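Local structure of type-iv like pilin ttha1219 (Thermus thermophilus, 5G23) at residues M101-G106 and A120-G125; Q84-C89 and E124-L129; A182-R187 and G219-E224. The protein probably serves as a type IV pilin-like structural component in pilus-associated natural competence and DNA uptake, resembling the pseudopilins of type II secretion. All blocks are in the same frame, centred on the assembly; numbering follows the deposited sequence.

Interaction 1 of 3, residues M101-G106 and A120-G125; sequences MGEVRG and ACKGEG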
loop_
_atom_site.group_PDB
_atom_site.type_symbol
_atom_site.label_atom_id
_atom_site.label_comp_id
_atom_site.label_asym_id
_atom_site.label_seq_id
_atom_site.Cartn_x
_atom_site.Cartn_y
_atom_site.Cartn_z
ATOM N N MET B 101 5.615 -7.145 18.818
ATOM C CA MET B 101 4.447 -7.645 19.552
ATOM C C MET B 101 4.300 -7.020 20.977
ATOM O O MET B 101 5.231 -7.054 21.790
ATOM C CB MET B 101 4.528 -9.172 19.613
ATOM C CG MET B 101 4.491 -9.830 18.228
ATOM S SD MET B 101 6.096 -10.369 17.556
ATOM C CE MET B 101 5.598 -11.598 16.332
ATOM N N GLY B 102 3.140 -6.418 21.262
ATOM C CA GLY B 102 2.910 -5.727 22.540
ATOM C C GLY B 102 3.729 -4.472 22.762
ATOM O O GLY B 102 3.876 -3.986 23.886
ATOM N N GLU B 103 4.284 -3.962 21.686
ATOM C CA GLU B 103 5.111 -2.738 21.705
ATOM C C GLU B 103 4.534 -1.628 20.814
ATOM O O GLU B 103 3.919 -1.889 19.779
ATOM C CB GLU B 103 6.540 -3.132 21.314
ATOM C CG GLU B 103 7.194 -3.900 22.447
ATOM C CD GLU B 103 8.520 -4.571 22.065
ATOM O OE1 GLU B 103 8.928 -4.534 20.855
ATOM O OE2 GLU B 103 9.134 -5.156 23.006
ATOM N N VAL B 104 4.854 -0.393 21.175
ATOM C CA VAL B 104 4.377 0.778 20.433
ATOM C C VAL B 104 5.209 1.028 19.194
ATOM O O VAL B 104 6.449 0.938 19.221
ATOM C CB VAL B 104 4.491 2.026 21.346
ATOM C CG1 VAL B 104 3.995 3.266 20.625
ATOM C CG2 VAL B 104 3.703 1.838 22.604
ATOM N N ARG B 105 4.549 1.349 18.080
ATOM C CA ARG B 105 5.210 1.739 16.873
ATOM C C ARG B 105 4.708 3.115 16.411
ATOM O O ARG B 105 3.602 3.485 16.711
ATOM C CB ARG B 105 4.918 0.756 15.793
ATOM C CG ARG B 105 5.708 -0.508 16.142
ATOM C CD ARG B 105 6.012 -1.334 14.924
ATOM N NE ARG B 105 6.846 -0.527 14.058
ATOM C CZ ARG B 105 8.164 -0.625 13.994
ATOM N NH1 ARG B 105 8.811 -1.497 14.752
ATOM N NH2 ARG B 105 8.812 0.167 13.142
ATOM N N GLY B 106 5.573 3.841 15.727
ATOM C CA GLY B 106 5.241 5.118 15.134
ATOM C C GLY B 106 5.313 5.070 13.626
ATOM O O GLY B 106 6.035 4.277 13.010
ATOM N N ALA B 120 9.121 5.169 9.860
ATOM C CA ALA B 120 8.615 4.326 10.885
ATOM C C ALA B 120 9.594 4.179 12.038
ATOM O O ALA B 120 10.784 4.236 11.827
ATOM C CB ALA B 120 8.314 2.941 10.335
ATOM N N CYS B 121 9.095 3.947 13.225
ATOM C CA CYS B 121 9.947 3.791 14.377
ATOM C C CYS B 121 9.299 2.936 15.387
ATOM O O CYS B 121 8.098 2.653 15.349
ATOM C CB CYS B 121 10.286 5.199 14.992
ATOM S SG CYS B 121 8.834 6.156 15.500
ATOM N N LYS B 122 10.078 2.529 16.335
ATOM C CA LYS B 122 9.590 1.764 17.450
ATOM C C LYS B 122 9.809 2.501 18.770
ATOM O O LYS B 122 10.835 3.122 18.969
ATOM C CB LYS B 122 10.344 0.454 17.465
ATOM C CG LYS B 122 9.728 -0.571 18.360
ATOM C CD LYS B 122 10.673 -1.772 18.421
ATOM C CE LYS B 122 10.298 -2.759 19.458
ATOM N NZ LYS B 122 10.817 -4.057 18.940
ATOM N N GLY B 123 8.857 2.385 19.655
ATOM C CA GLY B 123 8.998 2.912 21.014
ATOM C C GLY B 123 7.989 3.989 21.280
ATOM O O GLY B 123 7.625 4.745 20.404
ATOM N N GLU B 124 7.517 4.066 22.505
ATOM C CA GLU B 124 6.638 5.135 22.911
ATOM C C GLU B 124 7.225 6.510 22.558
ATOM O O GLU B 124 8.362 6.781 22.901
ATOM C CB GLU B 124 6.458 5.058 24.407
ATOM C CG GLU B 124 5.845 3.775 24.977
ATOM C CD GLU B 124 6.771 2.516 24.934
ATOM O OE1 GLU B 124 8.030 2.613 24.759
ATOM O OE2 GLU B 124 6.234 1.395 25.094
ATOM N N GLY B 125 6.475 7.345 21.855
ATOM C CA GLY B 125 6.916 8.703 21.445
ATOM C C GLY B 125 8.065 8.760 20.456
ATOM O O GLY B 125 8.742 9.811 20.326
HETATM O O HOH W 1 7.445 -0.158 22.831
#
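Ala120 meets both Gly106 and Arg105: its CA sends a C-H toward Gly106 O (CA to O 3.3 Å), and its methyl lies at the edge of the Arg105 guanidinium. Cys121 then forms an antiparallel hydrogen-bonded pair with Gly106, Gly106 N reaching Cys121 O at 2.8 Å and Cys121 N returning the bond to Gly106 O. With chi1 at 59°, SG sits between the backbone N and carbonyl carbon of its own residue and comes within 3.8 Å of Gly106 CA, where any side chain would collide; glycine is therefore the fitting residue. SG itself is disulfide-bonded to Cys126. Cys121 O lies 3.2 Å above the plane of the Arg105 guanidinium, toward its rim, and Ser100 bonds Arg105 NH1.

Lys122 and Arg105 form an antiparallel non-hydrogen-bonded pair. The extended lysine chain passes Arg105 NH1, 3.7 Å from Lys122 CB, and forms a salt bridge with Glu103 whose exact geometry is doubtful; NZ also bonds Glu99 O. Gly123 N donates almost straight to Val104 O (2.8 Å, 170°), and a CB here would jam against Lys122 O, hence glycine. Glu124 folds back across Val104 CG2, and a water links its OE2 to Val104 N.

This end of the hairpin of strands 104-112 and 115-122 lies beside strand 82-88, where Val104, buried and suitably apolar, packs on Trp86 and Arg105 on Phe87.

Interaction 2 of 3, residues Q84-C89 and E124-L129; sequences QGWFLC and EGCAPL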
loop_
_atom_site.group_PDB
_atom_site.type_symbol
_atom_site.label_atom_id
_atom_site.label_comp_id
_atom_site.label_asym_id
_atom_site.label_seq_id
_atom_site.Cartn_x
_atom_site.Cartn_y
_atom_site.Cartn_z
ATOM N N GLN B 84 1.998 12.426 11.987
ATOM C CA GLN B 84 2.611 11.336 12.760
ATOM C C GLN B 84 1.565 10.624 13.595
ATOM O O GLN B 84 0.686 11.275 14.142
ATOM C CB GLN B 84 3.748 11.807 13.655
ATOM C CG GLN B 84 4.810 12.674 12.987
ATOM C CD GLN B 84 5.628 13.408 14.016
ATOM O OE1 GLN B 84 6.576 12.846 14.556
ATOM N NE2 GLN B 84 5.190 14.608 14.394
ATOM N N GLY B 85 1.727 9.298 13.760
ATOM C CA GLY B 85 0.852 8.492 14.542
ATOM C C GLY B 85 1.518 7.298 15.229
ATOM O O GLY B 85 2.566 6.846 14.809
ATOM N N TRP B 86 0.924 6.842 16.313
ATOM C CA TRP B 86 1.506 5.697 17.084
ATOM C C TRP B 86 0.372 4.712 17.365
ATOM O O TRP B 86 -0.836 5.073 17.405
ATOM C CB TRP B 86 2.159 6.195 18.361
ATOM C CG TRP B 86 3.316 7.079 18.154
ATOM C CD1 TRP B 86 4.618 6.712 18.141
ATOM C CD2 TRP B 86 3.293 8.492 17.887
ATOM N NE1 TRP B 86 5.414 7.797 17.849
ATOM C CE2 TRP B 86 4.614 8.906 17.713
ATOM C CE3 TRP B 86 2.254 9.436 17.746
ATOM C CZ2 TRP B 86 4.949 10.219 17.420
ATOM C CZ3 TRP B 86 2.573 10.747 17.517
ATOM C CH2 TRP B 86 3.938 11.135 17.319
ATOM N N PHE B 87 0.731 3.473 17.542
ATOM C CA PHE B 87 -0.218 2.400 17.874
ATOM C C PHE B 87 0.527 1.241 18.526
ATOM O O PHE B 87 1.748 1.123 18.415
ATOM C CB PHE B 87 -0.951 1.906 16.633
ATOM C CG PHE B 87 -0.006 1.489 15.515
ATOM C CD1 PHE B 87 0.549 2.417 14.667
ATOM C CD2 PHE B 87 0.318 0.177 15.341
ATOM C CE1 PHE B 87 1.452 2.048 13.646
ATOM C CE2 PHE B 87 1.178 -0.227 14.306
ATOM C CZ PHE B 87 1.765 0.718 13.484
ATOM N N LEU B 88 -0.224 0.391 19.210
ATOM C CA LEU B 88 0.294 -0.801 19.823
ATOM C C LEU B 88 0.257 -1.937 18.829
ATOM O O LEU B 88 -0.717 -2.153 18.144
ATOM C CB LEU B 88 -0.551 -1.212 21.014
ATOM C CG LEU B 88 0.046 -2.385 21.818
ATOM C CD1 LEU B 88 1.276 -1.946 22.571
ATOM C CD2 LEU B 88 -0.965 -2.986 22.783
ATOM N N CYS B 89 1.340 -2.652 18.720
ATOM C CA CYS B 89 1.374 -3.820 17.860
ATOM C C CYS B 89 0.795 -5.081 18.501
ATOM O O CYS B 89 1.233 -5.443 19.553
ATOM C CB CYS B 89 2.814 -4.052 17.456
ATOM S SG CYS B 89 3.313 -2.937 16.200
ATOM N N GLU B 124 7.517 4.066 22.505
ATOM C CA GLU B 124 6.638 5.135 22.911
ATOM C C GLU B 124 7.225 6.510 22.558
ATOM O O GLU B 124 8.362 6.781 22.901
ATOM C CB GLU B 124 6.458 5.058 24.407
ATOM C CG GLU B 124 5.845 3.775 24.977
ATOM C CD GLU B 124 6.771 2.516 24.934
ATOM O OE1 GLU B 124 8.030 2.613 24.759
ATOM O OE2 GLU B 124 6.234 1.395 25.094
ATOM N N GLY B 125 6.475 7.345 21.855
ATOM C CA GLY B 125 6.916 8.703 21.445
ATOM C C GLY B 125 8.065 8.760 20.456
ATOM O O GLY B 125 8.742 9.811 20.326
ATOM N N CYS B 126 8.358 7.642 19.781
ATOM C CA CYS B 126 9.508 7.648 18.865
ATOM C C CYS B 126 9.229 8.602 17.772
ATOM O O CYS B 126 8.049 8.825 17.377
ATOM C CB CYS B 126 9.785 6.237 18.318
ATOM S SG CYS B 126 8.439 5.500 17.360
ATOM N N ALA B 127 10.287 9.266 17.290
ATOM C CA ALA B 127 10.126 10.225 16.207
ATOM C C ALA B 127 10.413 9.510 14.906
ATOM O O ALA B 127 11.541 9.130 14.677
ATOM C CB ALA B 127 11.104 11.403 16.398
ATOM N N PRO B 128 9.421 9.337 14.032
ATOM C CA PRO B 128 9.798 8.705 12.761
ATOM C C PRO B 128 10.706 9.574 11.872
ATOM O O PRO B 128 10.457 10.744 11.740
ATOM C CB PRO B 128 8.459 8.476 12.066
ATOM C CG PRO B 128 7.365 9.008 12.955
ATOM C CD PRO B 128 7.997 9.650 14.168
ATOM N N LEU B 129 11.725 9.018 11.216
ATOM C CA LEU B 129 12.442 9.773 10.257
ATOM C C LEU B 129 11.913 9.506 8.859
ATOM O O LEU B 129 11.964 8.344 8.409
ATOM C CB LEU B 129 13.886 9.271 10.300
ATOM C CG LEU B 129 15.133 10.046 10.158
ATOM C CD1 LEU B 129 14.968 11.322 10.948
ATOM C CD2 LEU B 129 16.320 9.258 10.654
HETATM O O HOH W 2 8.560 12.573 12.283
#
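The backbones of Trp86 and Gly125 stay 7.6 Å apart at their CA atoms, and the strand portion Gln84-Trp86 runs 128° from the loop Gly125-Pro128, so side chains must bridge a distance too great for sheet pairing. Trp86 does most of this. With chi1 at -64° its CG stands anti to the carbonyl carbon, and the indole extends to the loop, where NE1 donates to Cys126 O at 2.9 Å. The bond is somewhat bent, 146° at the hydrogen, yet well placed on both sides: the oxygen lies in the ring plane, and the indole nitrogen lies in the carbonyl plane, on a lone pair.

Cys126 SG also comes to the edge of the five-membered ring, 4.8 Å from its centroid, a sulfur-aromatic contact. Gly125 and Pro128 approach the ring obliquely, with Pro128 CD 4.5 Å from Trp86 CZ2. Gly125 has a positive phi, which favours glycine. Beyond the indole, Gln84 OE1 rests 3.5 Å from Pro128 CD, and a water bonded to Pro128 O makes a second, weak bond to OE1.

The indole also packs on Val73 and Val104 of the neighbouring strands 69-75 and 104-112 and on Leu67, while its bond to Cys126 ties the loop to the sheet. Without the indole, as with an alanine here, Cys126 O would probably lose its donor and a gap would open beside Gly125 and Pro128.

The chemistry is thus mixed: one directed bond fixes the rotation of a buried aromatic ring and satisfies its polar N-H, while a proline and a disulfide-bonded cysteine, both limited in freedom, give the irregular loop a defined place against it.

Interaction 3 of 3, residues A182-R187 and G219-E224; sequences ASVPVR and GRLRAE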
loop_
_atom_site.group_PDB
_atom_site.type_symbol
_atom_site.label_atom_id
_atom_site.label_comp_id
_atom_site.label_asym_id
_atom_site.label_seq_id
_atom_site.Cartn_x
_atom_site.Cartn_y
_atom_site.Cartn_z
ATOM N N ALA B 182 -0.843 15.932 -7.832
ATOM C CA ALA B 182 0.413 15.606 -8.463
ATOM C C ALA B 182 0.336 15.973 -9.929
ATOM O O ALA B 182 -0.737 16.053 -10.535
ATOM C CB ALA B 182 0.781 14.139 -8.304
ATOM N N SER B 183 1.517 16.155 -10.502
ATOM C CA SER B 183 1.660 16.428 -11.946
ATOM C C SER B 183 2.765 15.636 -12.562
ATOM O O SER B 183 3.755 15.265 -11.918
ATOM C CB SER B 183 1.918 17.934 -12.197
ATOM O OG SER B 183 3.232 18.341 -11.771
ATOM N N VAL B 184 2.618 15.456 -13.860
ATOM C CA VAL B 184 3.646 14.812 -14.691
ATOM C C VAL B 184 3.628 15.413 -16.088
ATOM O O VAL B 184 2.568 15.885 -16.564
ATOM C CB VAL B 184 3.378 13.269 -14.905
ATOM C CG1 VAL B 184 3.612 12.456 -13.675
ATOM C CG2 VAL B 184 2.013 13.003 -15.472
ATOM N N PRO B 185 4.762 15.367 -16.786
ATOM C CA PRO B 185 4.759 15.817 -18.193
ATOM C C PRO B 185 3.979 14.882 -19.085
ATOM O O PRO B 185 3.935 13.686 -18.793
ATOM C CB PRO B 185 6.227 15.781 -18.603
ATOM C CG PRO B 185 7.011 15.527 -17.378
ATOM C CD PRO B 185 6.088 14.892 -16.360
ATOM N N VAL B 186 3.406 15.426 -20.143
ATOM C CA VAL B 186 2.729 14.633 -21.170
ATOM C C VAL B 186 2.951 15.311 -22.517
ATOM O O VAL B 186 2.812 16.522 -22.656
ATOM C CB VAL B 186 1.230 14.423 -20.802
ATOM C CG1 VAL B 186 0.436 15.714 -20.905
ATOM C CG2 VAL B 186 0.598 13.354 -21.711
ATOM N N ARG B 187 3.313 14.525 -23.525
ATOM C CA ARG B 187 3.640 15.091 -24.856
ATOM C C ARG B 187 2.392 15.769 -25.415
ATOM O O ARG B 187 1.301 15.201 -25.382
ATOM C CB ARG B 187 4.171 14.070 -25.861
ATOM C CG ARG B 187 4.959 14.750 -27.017
ATOM C CD ARG B 187 6.066 14.046 -27.803
ATOM N NE ARG B 187 6.682 14.988 -28.770
ATOM C CZ ARG B 187 7.755 15.774 -28.566
ATOM N NH1 ARG B 187 8.416 15.762 -27.414
ATOM N NH2 ARG B 187 8.179 16.562 -29.531
ATOM N N GLY B 219 1.347 23.357 -18.754
ATOM C CA GLY B 219 0.965 22.299 -19.701
ATOM C C GLY B 219 1.019 20.871 -19.115
ATOM O O GLY B 219 0.720 19.891 -19.792
ATOM N N ARG B 220 1.452 20.700 -17.868
ATOM C CA ARG B 220 1.589 19.324 -17.296
ATOM C C ARG B 220 0.246 18.653 -17.055
ATOM O O ARG B 220 -0.783 19.326 -16.826
ATOM C CB ARG B 220 2.398 19.373 -16.019
ATOM C CG ARG B 220 3.862 19.654 -16.295
ATOM C CD ARG B 220 4.614 19.960 -15.043
ATOM N NE ARG B 220 4.772 18.824 -14.166
ATOM C CZ ARG B 220 5.847 18.039 -14.069
ATOM N NH1 ARG B 220 6.826 18.128 -14.910
ATOM N NH2 ARG B 220 5.888 17.100 -13.151
ATOM N N LEU B 221 0.237 17.329 -17.106
ATOM C CA LEU B 221 -0.955 16.571 -16.716
ATOM C C LEU B 221 -1.055 16.569 -15.191
ATOM O O LEU B 221 -0.087 16.212 -14.524
ATOM C CB LEU B 221 -0.847 15.134 -17.208
ATOM C CG LEU B 221 -1.994 14.155 -17.015
ATOM C CD1 LEU B 221 -1.957 12.994 -17.992
ATOM C CD2 LEU B 221 -1.835 13.539 -15.653
ATOM N N ARG B 222 -2.227 16.896 -14.677
ATOM C CA ARG B 222 -2.488 16.915 -13.242
ATOM C C ARG B 222 -3.588 15.967 -12.862
ATOM O O ARG B 222 -4.533 15.758 -13.641
ATOM C CB ARG B 222 -2.812 18.295 -12.743
ATOM C CG ARG B 222 -1.578 19.127 -12.556
ATOM C CD ARG B 222 -1.821 20.574 -12.110
ATOM N NE ARG B 222 -0.456 21.100 -11.920
ATOM C CZ ARG B 222 0.365 21.531 -12.886
ATOM N NH1 ARG B 222 -0.075 21.828 -14.108
ATOM N NH2 ARG B 222 1.638 21.772 -12.607
ATOM N N ALA B 223 -3.418 15.332 -11.704
ATOM C CA ALA B 223 -4.476 14.478 -11.123
ATOM C C ALA B 223 -4.454 14.675 -9.596
ATOM O O ALA B 223 -3.426 15.050 -9.032
ATOM C CB ALA B 223 -4.248 13.039 -11.441
ATOM N N GLU B 224 -5.599 14.484 -8.996
ATOM C CA GLU B 224 -5.743 14.672 -7.544
ATOM C C GLU B 224 -6.568 13.582 -6.927
ATOM O O GLU B 224 -7.279 12.833 -7.609
ATOM C CB GLU B 224 -6.375 16.036 -7.249
ATOM C CG GLU B 224 -7.865 16.081 -7.702
ATOM C CD GLU B 224 -8.530 17.421 -7.570
ATOM O OE1 GLU B 224 -7.907 18.409 -7.073
ATOM O OE2 GLU B 224 -9.701 17.510 -8.051
#
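Arg220, Leu221 and Ser183 carry most of this contact. The Arg220 chain bends at chi3 (69°), turning its guanidinium back over the facing strand. Side-on, NE and NH2 both donate to Ser183 OG, NE at 2.9 Å and NH2 at 3.2 Å, with the oxygen close to the guanidinium plane; NH2 adds a weak bond to Ser183 O and also bonds Glu139 O. One guanidinium face lies over the Val184-Pro185 peptide, whose Val184 C stands 3.9 Å from the plane. Arginine suits the place, its flat guanidinium offering edge N-H groups and a face for the peptide.

Ser183 is small enough to fit between two arginines, meeting the edge of Arg220 and a face of Arg222. Its OG also bonds Glu143, and its CB is 3.9 Å from Arg222 NH2. Glu143 makes a salt bridge with Arg222, so these charges probably offset each other.

Leu221 faces the other side of the sheet with Val184. Their chains lie alongside, Leu221 CD2 to Val184 CG2 at 3.9 Å, and the Val186 side chain runs obliquely over Leu221, CG1 4.0 Å from Leu221 CB. Backbone bonds join the same pair, with Val184 N 2.9 Å from Leu221 O, and Ala182 with Ala223 continues the register. Val184, Leu221 and Ala223 reach Leu45 of helix 44-61, while Arg44 of the second subunit touches Val184.

One polar face and one apolar face turned to the N-terminal helix make this an amphipathic antiparallel pair, of the kind found in the type IV pilin fold, where a sheet packs on that helix.

Overall arrangement
Interactions 1 and 2 form one neighbourhood, their centres about 5 Å apart, sharing Glu124 and Gly125 and joined by the Cys121-Cys126 disulfide. Both reach the seven-stranded antiparallel sheet: strands 82-88 and 104-112 are neighbours in it, and 115-122 follows next. Interaction 3 lies at an edge of the separate four-stranded sheet, about 38 Å from interaction 1 and 34 Å from interaction 2 between centres. Along the chain, interaction 2 opens first, then interaction 1; both end on the shared residues 124-125 and neighbouring loop, before interaction 3 opens. The contacts thus sit on opposite sides of the chain's centre, at a disulfide-linked loop and at a sheet edge against helix 44-61.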